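Local atomic coordinates of nicotinate phosphoribosyltransferase (Saccharomyces cerevisiae, PDB entry 1VLP), a protein that catalyses the first step of NAD synthesis from nicotinic acid, the ATP-dependent joining of nicotinate to phosphoribosyl diphosphate to give nicotinate ribonucleotide. Residues Q307-D311 against I403-L407; Q200-Q205 against F230-V236; V35-D41 against S136-I141; T178-I184 against V344-I348; S52-F57 against E384-I388. All coordinates share one frame; numbering follows the deposited sequence. Where two conformers were deposited one is given.

Contact 1. Residues Q307-D311 against I403-L407; sequences QDSGD and ISDNL
Ser309 reaches from one loop to the backbone of Asp405 in the other, and its short side chain makes the direct polar link between 307-311 and 403-407. CB starts the reach, lying 4.2 Å from Ser404 CB. With chi1 at 68°, OG sits between the backbone N and the carbonyl carbon of its own residue and turns to the second loop, where it accepts a nearly straight hydrogen bond from Asp405 N (3.0 Å, 164°). The same OG rests 3.5 Å from Asp405 CB, and it is also hydrogen-bonded to Asp283. A serine suits this spot: its small hydroxyl serves an amide and a carboxylate together in little room. Gly310 suits its place as well, since its phi is positive (78°) and a CB on it would come very near Asp405 CB. Two waters fill in the rest. Water 1 donates to Ser309 O and to Asp405 OD2, the latter also bonded to Thr287, while water 2 accepts from Gly310 N and from Asn406 ND2 (2.9 Å). On the second loop, Ser404 OG accepts from Asn406 N (3.0 Å) in an ST turn that fixes the bend. The contact thus joins two loops near the surface: one leads from parallel strand 304-307, with Arg306, which probably binds nicotinate, into helix 312-326 with Asp311 as its N-cap, and the other runs between strand 398-399 and helix 414-423.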
# COMPACT_ATOMS: atom_id res chain seq x y z
N GLN A 307 -11.53 2.01 -4.13
CA GLN A 307 -11.90 0.76 -4.79
C GLN A 307 -10.60 -0.09 -4.97
O GLN A 307 -9.64 0.36 -5.57
CB GLN A 307 -12.59 1.04 -6.10
CG GLN A 307 -13.11 -0.20 -6.86
CD GLN A 307 -12.07 -0.91 -7.66
OE1 GLN A 307 -11.31 -0.27 -8.43
NE2 GLN A 307 -12.06 -2.24 -7.57
N ASP A 308 -10.59 -1.29 -4.40
CA ASP A 308 -9.40 -2.10 -4.33
C ASP A 308 -9.62 -3.56 -4.75
O ASP A 308 -8.64 -4.32 -4.81
CB ASP A 308 -8.89 -2.08 -2.89
CG ASP A 308 -7.41 -2.48 -2.78
OD1 ASP A 308 -6.59 -2.03 -3.62
OD2 ASP A 308 -7.11 -3.22 -1.82
N SER A 309 -10.88 -3.97 -4.95
CA SER A 309 -11.17 -5.31 -5.44
C SER A 309 -12.51 -5.41 -6.15
O SER A 309 -13.35 -4.51 -6.09
CB SER A 309 -11.18 -6.34 -4.31
OG SER A 309 -12.27 -6.14 -3.42
N GLY A 310 -12.72 -6.54 -6.81
CA GLY A 310 -13.96 -6.75 -7.52
C GLY A 310 -13.97 -6.02 -8.83
O GLY A 310 -12.96 -5.51 -9.27
N ASP A 311 -15.13 -5.96 -9.45
CA ASP A 311 -15.29 -5.26 -10.73
C ASP A 311 -15.48 -3.75 -10.53
O ASP A 311 -16.46 -3.33 -9.87
CB ASP A 311 -16.49 -5.82 -11.47
CG ASP A 311 -16.61 -5.23 -12.87
OD1 ASP A 311 -17.24 -4.18 -13.00
OD2 ASP A 311 -16.01 -5.77 -13.83
N ILE A 403 -12.28 -10.54 3.40
CA ILE A 403 -13.29 -11.15 2.56
C ILE A 403 -13.11 -10.61 1.14
O ILE A 403 -13.04 -11.39 0.19
CB ILE A 403 -14.72 -10.92 3.10
CG1 ILE A 403 -14.91 -11.73 4.39
CG2 ILE A 403 -15.76 -11.34 2.06
CD1 ILE A 403 -16.10 -11.35 5.16
N SER A 404 -12.98 -9.28 1.02
CA SER A 404 -12.90 -8.55 -0.26
C SER A 404 -14.26 -8.58 -0.96
O SER A 404 -15.20 -9.16 -0.46
CB SER A 404 -11.82 -9.08 -1.23
OG SER A 404 -12.33 -10.05 -2.10
N ASP A 405 -14.35 -7.89 -2.10
CA ASP A 405 -15.56 -7.87 -2.94
C ASP A 405 -15.51 -8.93 -4.06
O ASP A 405 -16.49 -9.14 -4.77
CB ASP A 405 -15.74 -6.47 -3.55
CG ASP A 405 -16.47 -5.49 -2.60
OD1 ASP A 405 -17.07 -5.93 -1.62
OD2 ASP A 405 -16.46 -4.28 -2.91
N ASN A 406 -14.38 -9.62 -4.20
CA ASN A 406 -14.27 -10.81 -5.07
C ASN A 406 -14.61 -11.95 -4.12
O ASN A 406 -13.73 -12.50 -3.47
CB ASN A 406 -12.84 -10.89 -5.61
CG ASN A 406 -12.70 -11.79 -6.83
OD1 ASN A 406 -13.39 -12.79 -6.97
ND2 ASN A 406 -11.80 -11.41 -7.73
N LEU A 407 -15.91 -12.22 -3.99
CA LEU A 407 -16.53 -12.91 -2.82
C LEU A 407 -16.03 -14.31 -2.42
O LEU A 407 -16.05 -14.66 -1.23
O HOH W 1 -15.95 -4.18 -5.64
O HOH W 2 -10.85 -8.74 -7.06

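Contact 2. Residues Q200-Q205 against F230-V236; sequences QDLIMQ and FAKKYGV
Asp201 and Tyr234 are brought together by their first torsions: chi1 of -175° puts Asp201 CG anti to the backbone N and brings the carboxylate to the second helix, and chi1 of -73° puts Tyr234 CG beside its backbone N, from where the ring extends to Asp201. Tyr234 OH donates to Asp201 OD1 at 2.6 Å. From the opposite face of the carboxylate plane Lys233, extended, brings its NZ to Asp201 OD1 at 2.8 Å in a salt bridge. Asp201 OD2 accepts from Gln205 NE2 at 2.9 Å and from a water that also bonds Lys233 NZ, so the acid is held through both oxygens. If an alanine stood at Asp201, Lys233 and the Tyr234 hydroxyl would probably be left without their shared acceptor and the lysine set free to swing. Helix 197-213 belongs to the beta-alpha-beta crossover between neighbouring parallel strands 186-188 and 222-225 of an alpha/beta-barrel-like domain, and helix 228-234 follows the second strand; the short axes cross at -44°. Next to the polar cluster, Met204, a selenomethionine replacing the native methionine, bends between two rings: CG lies over one face of Phe230, 4.3 Å from the centroid, and CB over a face of Tyr234, 4.0 Å from its centroid. Its flexible, unbranched chain can turn at chi2 and chi3 and so lie against both. Gln200 OE1, hydrogen-bonded to Arg194, lies at the edge of the Phe230 ring, 3.3 Å from CE2.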
# COMPACT_ATOMS: atom_id res chain seq x y z
N GLN A 200 12.18 3.21 -9.38
CA GLN A 200 11.16 4.16 -8.94
C GLN A 200 11.62 5.62 -9.11
O GLN A 200 10.86 6.45 -9.56
CB GLN A 200 10.72 3.84 -7.50
CG GLN A 200 9.55 4.73 -6.98
CD GLN A 200 9.00 4.23 -5.66
OE1 GLN A 200 9.75 3.72 -4.88
NE2 GLN A 200 7.70 4.45 -5.39
N ASP A 201 12.87 5.92 -8.78
CA ASP A 201 13.41 7.24 -9.02
C ASP A 201 13.35 7.69 -10.50
O ASP A 201 13.00 8.83 -10.82
CB ASP A 201 14.83 7.33 -8.50
CG ASP A 201 15.39 8.75 -8.63
OD1 ASP A 201 14.92 9.65 -7.89
OD2 ASP A 201 16.25 8.94 -9.48
N LEU A 202 13.66 6.75 -11.41
CA LEU A 202 13.60 7.07 -12.84
C LEU A 202 12.18 7.33 -13.29
O LEU A 202 11.96 8.25 -14.07
CB LEU A 202 14.22 5.96 -13.68
CG LEU A 202 15.73 5.87 -13.65
CD1 LEU A 202 16.09 4.57 -14.36
CD2 LEU A 202 16.32 7.10 -14.29
N ILE A 203 11.20 6.56 -12.81
CA ILE A 203 9.80 6.81 -13.18
C ILE A 203 9.28 8.12 -12.55
O ILE A 203 8.52 8.83 -13.19
CB ILE A 203 8.90 5.55 -13.05
CG1 ILE A 203 8.59 5.21 -11.62
CG2 ILE A 203 9.49 4.40 -13.85
CD1 ILE A 203 7.47 6.03 -11.04
N MSE A 204 9.77 8.48 -11.38
CA MSE A 204 9.45 9.79 -10.79
C MSE A 204 9.95 10.91 -11.70
O MSE A 204 9.24 11.89 -11.97
CB MSE A 204 10.05 9.94 -9.39
CG MSE A 204 9.34 9.19 -8.25
SE MSE A 204 7.42 9.62 -8.10
CE MSE A 204 7.61 11.59 -7.72
N GLN A 205 11.19 10.77 -12.15
CA GLN A 205 11.77 11.68 -13.18
C GLN A 205 10.90 11.82 -14.41
O GLN A 205 10.66 12.96 -14.87
CB GLN A 205 13.20 11.25 -13.55
CG GLN A 205 14.18 11.46 -12.45
CD GLN A 205 15.60 11.07 -12.90
OE1 GLN A 205 16.01 11.46 -13.98
NE2 GLN A 205 16.31 10.28 -12.10
N PHE A 230 10.09 10.19 -1.86
CA PHE A 230 10.00 10.74 -3.24
C PHE A 230 9.11 11.95 -3.30
O PHE A 230 9.37 12.84 -4.08
CB PHE A 230 9.58 9.69 -4.24
CG PHE A 230 10.69 8.71 -4.60
CD1 PHE A 230 11.86 9.20 -5.14
CD2 PHE A 230 10.57 7.36 -4.41
CE1 PHE A 230 12.90 8.35 -5.51
CE2 PHE A 230 11.65 6.45 -4.77
CZ PHE A 230 12.80 6.98 -5.31
N ALA A 231 8.04 11.99 -2.50
CA ALA A 231 7.21 13.21 -2.41
C ALA A 231 8.11 14.41 -2.01
O ALA A 231 8.10 15.47 -2.61
CB ALA A 231 6.20 13.04 -1.42
N LYS A 232 8.90 14.19 -0.96
CA LYS A 232 9.82 15.21 -0.44
C LYS A 232 10.85 15.60 -1.50
O LYS A 232 11.08 16.80 -1.72
CB LYS A 232 10.50 14.71 0.83
CG LYS A 232 11.39 15.76 1.55
CD LYS A 232 11.86 15.13 2.88
CE LYS A 232 12.63 16.13 3.70
NZ LYS A 232 13.87 16.52 3.00
N LYS A 233 11.47 14.61 -2.13
CA LYS A 233 12.49 14.83 -3.12
C LYS A 233 12.01 15.66 -4.34
O LYS A 233 12.69 16.58 -4.78
CB LYS A 233 13.02 13.51 -3.63
CG LYS A 233 14.19 13.64 -4.61
CD LYS A 233 14.81 12.36 -4.94
CE LYS A 233 15.88 12.57 -6.02
NZ LYS A 233 16.59 11.32 -6.42
N TYR A 234 10.85 15.31 -4.87
CA TYR A 234 10.31 15.87 -6.13
C TYR A 234 9.33 17.01 -5.92
O TYR A 234 8.83 17.62 -6.90
CB TYR A 234 9.75 14.73 -7.00
CG TYR A 234 10.89 13.94 -7.57
CD1 TYR A 234 11.59 14.40 -8.67
CD2 TYR A 234 11.25 12.70 -7.04
CE1 TYR A 234 12.66 13.70 -9.20
CE2 TYR A 234 12.35 11.98 -7.55
CZ TYR A 234 13.05 12.49 -8.64
OH TYR A 234 14.12 11.78 -9.16
N GLY A 235 9.12 17.38 -4.65
CA GLY A 235 8.31 18.52 -4.30
C GLY A 235 6.84 18.38 -4.59
O GLY A 235 6.18 19.36 -4.93
N VAL A 236 6.32 17.17 -4.40
CA VAL A 236 4.90 16.86 -4.57
C VAL A 236 4.30 16.33 -3.28
O VAL A 236 5.02 16.02 -2.31
CB VAL A 236 4.68 15.90 -5.80
CG1 VAL A 236 5.25 16.52 -7.08
CG2 VAL A 236 5.28 14.55 -5.59
O HOH W 3 17.62 11.08 -9.11

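Contact 3. Residues V35-D41 against S136-I141; sequences VFTNFPD and SWKDTI
Val35 and Trp137 lead the apolar contacts. Val35 CG2 stands over the middle of the indole six-membered ring of Trp137, 3.6 Å from its centroid and 12° off the normal, in a CH-pi contact, while Val35 CG1 presses on Trp137 CB at 3.5 Å. With chi1 of 166° putting CG1 anti to the backbone N, the branched valine can offer both methyls at once. Phe39 runs alongside the indole, its CD2 4.0 Å from Trp137 CZ3, and Ile141 CD1 meets Val35 CG2 at 3.9 Å. With an alanine at Trp137, Val35 and Phe39 would probably lose the broad surface they rest on, opening a gap. Among the polar contacts, Lys138 bends at its last torsion so that NZ donates to Pro40 O at 2.6 Å, in the carbonyl plane; its long chain passes the edge of Phe36 on the way. A water joins Phe39 O to Lys138 N. The contact ties the C-terminal end of helix 26-38, which also carries Tyr27, a residue that probably binds nicotinate, to the short, weakly bonded helix 137-140 after strand 126-134; strand 43-50 touches Trp137 and Ile141, and helix 244-254 touches these and also Val35 and Phe39.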
# COMPACT_ATOMS: atom_id res chain seq x y z
N VAL A 35 -2.11 3.07 15.28
CA VAL A 35 -1.87 1.90 16.10
C VAL A 35 -1.23 2.32 17.41
O VAL A 35 -1.59 1.81 18.47
CB VAL A 35 -0.99 0.92 15.33
CG1 VAL A 35 -0.44 -0.12 16.20
CG2 VAL A 35 -1.83 0.32 14.17
N PHE A 36 -0.27 3.23 17.30
CA PHE A 36 0.40 3.79 18.48
C PHE A 36 -0.62 4.45 19.41
O PHE A 36 -0.54 4.27 20.62
CB PHE A 36 1.48 4.82 18.07
CG PHE A 36 1.98 5.66 19.24
CD1 PHE A 36 2.80 5.11 20.19
CD2 PHE A 36 1.54 6.99 19.39
CE1 PHE A 36 3.26 5.89 21.27
CE2 PHE A 36 1.99 7.76 20.49
CZ PHE A 36 2.84 7.20 21.40
N THR A 37 -1.55 5.21 18.84
CA THR A 37 -2.52 6.00 19.58
C THR A 37 -3.54 5.10 20.32
O THR A 37 -3.86 5.33 21.50
CB THR A 37 -3.19 7.07 18.66
OG1 THR A 37 -2.20 8.04 18.18
CG2 THR A 37 -4.28 7.85 19.39
N ASN A 38 -4.04 4.07 19.63
CA ASN A 38 -5.20 3.31 20.04
C ASN A 38 -4.89 1.92 20.56
O ASN A 38 -5.52 1.43 21.49
CB ASN A 38 -6.15 3.20 18.84
CG ASN A 38 -6.72 4.54 18.45
OD1 ASN A 38 -7.59 5.08 19.15
ND2 ASN A 38 -6.28 5.09 17.33
N PHE A 39 -3.88 1.27 19.97
CA PHE A 39 -3.56 -0.12 20.28
C PHE A 39 -2.05 -0.39 20.51
O PHE A 39 -1.50 -1.32 19.96
CB PHE A 39 -4.10 -1.01 19.14
CG PHE A 39 -5.57 -0.80 18.86
CD1 PHE A 39 -6.54 -1.16 19.80
CD2 PHE A 39 -6.01 -0.25 17.67
CE1 PHE A 39 -7.87 -0.98 19.55
CE2 PHE A 39 -7.34 -0.08 17.42
CZ PHE A 39 -8.28 -0.44 18.36
N PRO A 40 -1.42 0.39 21.38
CA PRO A 40 0.04 0.30 21.62
C PRO A 40 0.55 -1.04 22.23
O PRO A 40 1.77 -1.30 22.26
CB PRO A 40 0.28 1.42 22.65
CG PRO A 40 -1.01 1.57 23.34
CD PRO A 40 -2.05 1.38 22.28
N ASP A 41 -0.38 -1.84 22.71
CA ASP A 41 -0.15 -3.09 23.47
C ASP A 41 -0.40 -4.38 22.64
O ASP A 41 0.11 -5.46 22.93
CB ASP A 41 -1.16 -3.12 24.61
CG ASP A 41 -2.65 -2.85 24.12
OD1 ASP A 41 -2.87 -1.76 23.44
OD2 ASP A 41 -3.57 -3.71 24.43
N SER A 136 4.70 -6.24 19.07
CA SER A 136 3.67 -5.23 19.24
C SER A 136 3.36 -4.61 17.88
O SER A 136 4.21 -4.41 17.05
CB SER A 136 4.12 -4.16 20.26
OG SER A 136 3.06 -3.36 20.73
N TRP A 137 2.10 -4.28 17.68
CA TRP A 137 1.66 -3.72 16.42
C TRP A 137 2.44 -2.43 16.08
O TRP A 137 2.87 -2.29 14.96
CB TRP A 137 0.15 -3.54 16.45
CG TRP A 137 -0.54 -3.43 15.09
CD1 TRP A 137 0.01 -3.60 13.86
CD2 TRP A 137 -1.93 -3.23 14.87
NE1 TRP A 137 -0.91 -3.49 12.90
CE2 TRP A 137 -2.14 -3.27 13.47
CE3 TRP A 137 -3.04 -3.00 15.71
CZ2 TRP A 137 -3.40 -3.05 12.90
CZ3 TRP A 137 -4.29 -2.79 15.13
CH2 TRP A 137 -4.46 -2.84 13.74
N LYS A 138 2.69 -1.55 17.05
CA LYS A 138 3.48 -0.32 16.83
C LYS A 138 4.96 -0.58 16.48
O LYS A 138 5.59 0.28 15.89
CB LYS A 138 3.43 0.62 18.03
CG LYS A 138 4.19 0.20 19.22
CD LYS A 138 3.85 1.13 20.39
CE LYS A 138 4.63 0.79 21.63
NZ LYS A 138 4.24 -0.50 22.26
N ASP A 139 5.47 -1.74 16.85
CA ASP A 139 6.85 -2.17 16.55
C ASP A 139 6.97 -2.87 15.21
O ASP A 139 8.11 -3.07 14.72
CB ASP A 139 7.38 -3.15 17.61
CG ASP A 139 7.72 -2.49 18.92
OD1 ASP A 139 7.76 -1.26 18.99
OD2 ASP A 139 7.92 -3.22 19.90
N THR A 140 5.85 -3.31 14.63
CA THR A 140 5.89 -4.18 13.45
C THR A 140 5.31 -3.56 12.17
O THR A 140 5.68 -3.98 11.02
CB THR A 140 5.21 -5.54 13.74
OG1 THR A 140 3.87 -5.33 14.11
CG2 THR A 140 5.95 -6.25 14.87
N ILE A 141 4.40 -2.62 12.36
CA ILE A 141 3.65 -2.01 11.24
C ILE A 141 4.51 -1.44 10.07
O ILE A 141 4.10 -1.50 8.91
CB ILE A 141 2.63 -0.99 11.79
CG1 ILE A 141 1.66 -0.54 10.71
CG2 ILE A 141 3.34 0.19 12.44
CD1 ILE A 141 0.32 -0.64 11.07
O HOH W 4 1.15 -1.90 19.40
O HOH W 5 2.79 -5.36 23.17

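Contact 4. Residues T178-I184 against V344-I348; sequences TLFDNGI and VEKAI
Helix 168-181 ends here in a Schellman motif, with Gly183 as its positive-phi C-prime residue, and this end meets the start of helix 344-356, Leu179 and Val344 having CA atoms 6.6 Å apart. Thr178 turns its CG2 across to Val344 CG1 at 3.6 Å, because chi1 of -58° places OG1 beside the backbone N, where it bonds Lys174 O, and leaves the methyl to face the partner helix. Leu179 lies next to it: CG is 4.0 Å from Val344 CG2, and CD2 is 4.0 Å from Ala347 CB, whose small methyl probably lets the two backbones come close. Val344 thus splits its two methyls between threonine and leucine. Ile348 reaches CD1 over Asn182, coming within 3.5 Å of ND2. A bond to the last turn of the helix fixes the rotation of this amide: Asn182 ND2 donates to Thr178 O almost straight (2.9 Å, 178°), while Asn182 N reaches that oxygen from the opposite face. Ile184, past the glycine, brings CD1 to 4.4 Å from Ile348 CG1. Both helices lead into adjacent parallel strands, 186-188 and 360-365, and Leu179, Ile184 and Ala347 also touch the second of these. No hydrogen bond crosses between the segments, so their direct hold on each other rests on the fit of methyl groups, with the one amide among them paired within its own segment.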
# COMPACT_ATOMS: atom_id res chain seq x y z
N THR A 178 -0.24 10.69 -21.30
CA THR A 178 -1.56 10.20 -21.70
C THR A 178 -2.61 10.47 -20.64
O THR A 178 -3.75 10.91 -20.92
CB THR A 178 -1.50 8.72 -22.08
OG1 THR A 178 -0.55 8.56 -23.14
CG2 THR A 178 -2.86 8.19 -22.55
N LEU A 179 -2.25 10.18 -19.39
CA LEU A 179 -3.13 10.40 -18.27
C LEU A 179 -3.56 11.88 -18.22
O LEU A 179 -4.74 12.17 -18.17
CB LEU A 179 -2.44 9.92 -17.00
CG LEU A 179 -2.29 8.40 -16.85
CD1 LEU A 179 -1.23 8.03 -15.76
CD2 LEU A 179 -3.60 7.73 -16.55
N PHE A 180 -2.59 12.79 -18.28
CA PHE A 180 -2.87 14.21 -18.22
C PHE A 180 -3.74 14.68 -19.39
O PHE A 180 -4.67 15.45 -19.20
CB PHE A 180 -1.57 14.99 -18.21
CG PHE A 180 -0.71 14.80 -16.98
CD1 PHE A 180 -1.24 14.58 -15.70
CD2 PHE A 180 0.65 14.87 -17.14
CE1 PHE A 180 -0.39 14.46 -14.63
CE2 PHE A 180 1.48 14.71 -16.08
CZ PHE A 180 0.97 14.52 -14.84
N ASP A 181 -3.50 14.16 -20.60
CA ASP A 181 -4.40 14.48 -21.74
C ASP A 181 -5.84 14.08 -21.56
O ASP A 181 -6.73 14.66 -22.16
CB ASP A 181 -3.97 13.79 -23.00
CG ASP A 181 -2.64 14.21 -23.46
OD1 ASP A 181 -2.15 15.29 -23.05
OD2 ASP A 181 -2.07 13.43 -24.23
N ASN A 182 -6.07 13.05 -20.76
CA ASN A 182 -7.40 12.59 -20.42
C ASN A 182 -7.93 13.17 -19.11
O ASN A 182 -8.98 12.75 -18.60
CB ASN A 182 -7.35 11.06 -20.39
CG ASN A 182 -7.38 10.48 -21.79
OD1 ASN A 182 -8.44 10.24 -22.34
ND2 ASN A 182 -6.21 10.26 -22.38
N GLY A 183 -7.23 14.18 -18.58
CA GLY A 183 -7.64 14.83 -17.34
C GLY A 183 -7.70 13.94 -16.12
O GLY A 183 -8.47 14.19 -15.21
N ILE A 184 -6.86 12.91 -16.11
CA ILE A 184 -6.84 11.91 -15.07
C ILE A 184 -6.04 12.42 -13.84
O ILE A 184 -4.90 12.80 -14.00
CB ILE A 184 -6.25 10.57 -15.54
CG1 ILE A 184 -6.97 10.01 -16.80
CG2 ILE A 184 -6.24 9.59 -14.42
CD1 ILE A 184 -8.37 9.72 -16.69
N VAL A 344 -2.73 2.61 -17.72
CA VAL A 344 -3.30 3.83 -18.24
C VAL A 344 -4.65 3.61 -18.89
O VAL A 344 -5.61 4.38 -18.69
CB VAL A 344 -2.32 4.50 -19.26
CG1 VAL A 344 -3.01 5.64 -20.02
CG2 VAL A 344 -1.07 5.01 -18.53
N GLU A 345 -4.77 2.53 -19.67
CA GLU A 345 -6.03 2.28 -20.38
C GLU A 345 -7.17 2.02 -19.40
O GLU A 345 -8.30 2.52 -19.61
CB GLU A 345 -5.88 1.11 -21.38
CG GLU A 345 -5.33 1.52 -22.75
CD GLU A 345 -4.79 0.32 -23.58
OE1 GLU A 345 -4.56 -0.77 -23.00
OE2 GLU A 345 -4.59 0.48 -24.79
N LYS A 346 -6.92 1.20 -18.38
CA LYS A 346 -7.93 0.96 -17.31
C LYS A 346 -8.33 2.25 -16.59
O LYS A 346 -9.52 2.52 -16.43
CB LYS A 346 -7.44 -0.05 -16.29
CG LYS A 346 -7.41 -1.51 -16.76
CD LYS A 346 -6.72 -2.30 -15.67
CE LYS A 346 -6.70 -3.78 -15.88
NZ LYS A 346 -6.10 -4.40 -14.66
N ALA A 347 -7.36 3.07 -16.20
CA ALA A 347 -7.65 4.37 -15.57
C ALA A 347 -8.61 5.19 -16.44
O ALA A 347 -9.64 5.73 -15.98
CB ALA A 347 -6.37 5.14 -15.32
N ILE A 348 -8.33 5.27 -17.74
CA ILE A 348 -9.21 6.00 -18.64
C ILE A 348 -10.65 5.43 -18.70
O ILE A 348 -11.65 6.15 -18.57
CB ILE A 348 -8.56 6.11 -20.04
CG1 ILE A 348 -7.34 7.00 -19.95
CG2 ILE A 348 -9.50 6.73 -21.07
CD1 ILE A 348 -6.47 6.96 -21.20

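Contact 5. Residues S52-F57 against E384-I388; sequences SSQLTF and EPLNI
Ser52 begins the contact against Asn387. Its OG lies near enough to accept from Asn387 N at 2.8 Å, but the position of OG is doubtful, being one of two deposited conformers and only 2.9 Å from Asn387 CB; Ser52 N gives Asn387 O a weak bond of 3.5 Å. Ser52 also opens a type I turn, closed by Leu55 N to Ser52 O (2.9 Å), which folds the chain so that Leu55 faces the other loop. Leu55 and Leu386 lie alongside each other, running opposite ways, with Leu55 CB 3.8 Å from Leu386 CD1, and Leu55 CD1 approaches Pro385 O. Phe57 closes the row: its CZ meets Leu386 CD2 at 3.7 Å. The forked Leu386 suits the place: CD1 serves Leu55 and CD2 serves Phe57, CG being anti to the backbone N (chi1 -169°). Strands 43-50 and 388-395 are antiparallel neighbours, and the contact lies where their loops continue side by side, tied also by a backbone bond of Asn387 to Arg51, while helix 144-159 touches Leu55 and sets Tyr155 edge-to-face with Phe57.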
# COMPACT_ATOMS: atom_id res chain seq x y z
N SER A 52 4.00 -15.93 -6.75
CA SER A 52 4.72 -16.39 -7.93
C SER A 52 5.71 -17.52 -7.53
O SER A 52 6.90 -17.35 -7.59
CB SER A 52 5.63 -15.28 -8.49
OG SER A 52 5.03 -14.02 -8.70
N SER A 53 5.20 -18.67 -7.12
CA SER A 53 6.06 -19.68 -6.44
C SER A 53 7.03 -20.41 -7.35
O SER A 53 7.93 -21.12 -6.89
CB SER A 53 5.22 -20.69 -5.65
OG SER A 53 4.28 -21.32 -6.47
N GLN A 54 6.88 -20.24 -8.65
CA GLN A 54 7.92 -20.75 -9.54
C GLN A 54 9.14 -19.82 -9.62
O GLN A 54 10.15 -20.19 -10.23
CB GLN A 54 7.38 -20.97 -10.94
CG GLN A 54 6.39 -22.17 -11.06
CD GLN A 54 7.02 -23.52 -10.71
OE1 GLN A 54 7.98 -23.98 -11.34
NE2 GLN A 54 6.47 -24.17 -9.69
N LEU A 55 9.05 -18.62 -9.06
CA LEU A 55 10.17 -17.71 -9.00
C LEU A 55 10.88 -17.93 -7.66
O LEU A 55 10.27 -17.85 -6.60
CB LEU A 55 9.71 -16.27 -9.10
CG LEU A 55 8.97 -15.84 -10.40
CD1 LEU A 55 8.84 -14.32 -10.51
CD2 LEU A 55 9.60 -16.44 -11.66
N THR A 56 12.17 -18.21 -7.72
CA THR A 56 12.93 -18.68 -6.58
C THR A 56 14.19 -17.86 -6.33
O THR A 56 14.60 -17.10 -7.19
CB THR A 56 13.36 -20.16 -6.76
OG1 THR A 56 14.38 -20.30 -7.79
CG2 THR A 56 12.16 -21.01 -7.09
N PHE A 57 14.78 -18.08 -5.17
CA PHE A 57 15.95 -17.33 -4.74
C PHE A 57 17.22 -18.17 -4.68
O PHE A 57 17.19 -19.40 -4.60
CB PHE A 57 15.67 -16.72 -3.36
CG PHE A 57 14.70 -15.56 -3.43
CD1 PHE A 57 13.32 -15.77 -3.47
CD2 PHE A 57 15.19 -14.25 -3.57
CE1 PHE A 57 12.45 -14.68 -3.61
CE2 PHE A 57 14.34 -13.21 -3.69
CZ PHE A 57 12.94 -13.42 -3.70
N GLU A 384 8.72 -10.65 -15.96
CA GLU A 384 7.67 -10.73 -14.99
C GLU A 384 8.10 -10.20 -13.61
O GLU A 384 9.15 -10.59 -13.14
CB GLU A 384 7.23 -12.17 -14.86
CG GLU A 384 6.65 -12.70 -16.16
CD GLU A 384 5.19 -12.36 -16.34
OE1 GLU A 384 4.72 -11.31 -15.81
OE2 GLU A 384 4.51 -13.15 -17.01
N PRO A 385 7.29 -9.35 -12.97
CA PRO A 385 7.53 -9.00 -11.54
C PRO A 385 7.34 -10.16 -10.57
O PRO A 385 6.66 -11.16 -10.88
CB PRO A 385 6.44 -7.96 -11.22
CG PRO A 385 6.04 -7.43 -12.49
CD PRO A 385 6.11 -8.62 -13.44
N LEU A 386 7.96 -10.03 -9.42
CA LEU A 386 7.75 -10.96 -8.32
C LEU A 386 6.45 -10.56 -7.64
O LEU A 386 6.33 -9.40 -7.22
CB LEU A 386 8.94 -10.81 -7.37
CG LEU A 386 9.15 -11.81 -6.27
CD1 LEU A 386 9.36 -13.22 -6.86
CD2 LEU A 386 10.36 -11.37 -5.43
N ASN A 387 5.49 -11.49 -7.56
CA ASN A 387 4.17 -11.27 -6.93
C ASN A 387 4.24 -11.71 -5.47
O ASN A 387 3.81 -12.84 -5.13
CB ASN A 387 3.11 -12.08 -7.67
CG ASN A 387 1.66 -11.85 -7.14
OD1 ASN A 387 1.40 -11.12 -6.18
ND2 ASN A 387 0.70 -12.53 -7.79
N ILE A 388 4.76 -10.81 -4.65
CA ILE A 388 4.93 -11.06 -3.21
C ILE A 388 4.08 -10.10 -2.37
O ILE A 388 3.83 -8.94 -2.75
CB ILE A 388 6.40 -10.98 -2.77
CG1 ILE A 388 7.04 -9.67 -3.30
CG2 ILE A 388 7.15 -12.23 -3.28
CD1 ILE A 388 8.41 -9.33 -2.79

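Contact 3 lies in the N-terminal part of the chain and contacts 1, 2 and 4 chiefly in the barrel-like part, while contact 5 joins one to the other. Contact 4 comes within about 9 Å (nearest atoms) of both contact 1 and contact 2, whereas the centres of contacts 3 and 4 are 38 Å apart. Four of them lie near residues that probably bind substrates. Between side chains, Pro385 of contact 5 is about 4 Å from Thr367, probable for phosphoribosyl diphosphate; for nicotinate, Gln200 of contact 2 is about 7 Å from Phe189, Ile141 of contact 3 about 7 Å from Tyr27, and Ser309 of contact 1 about 9 Å from Arg306. Leu179 of contact 4 is farther, about 11 Å from Phe189.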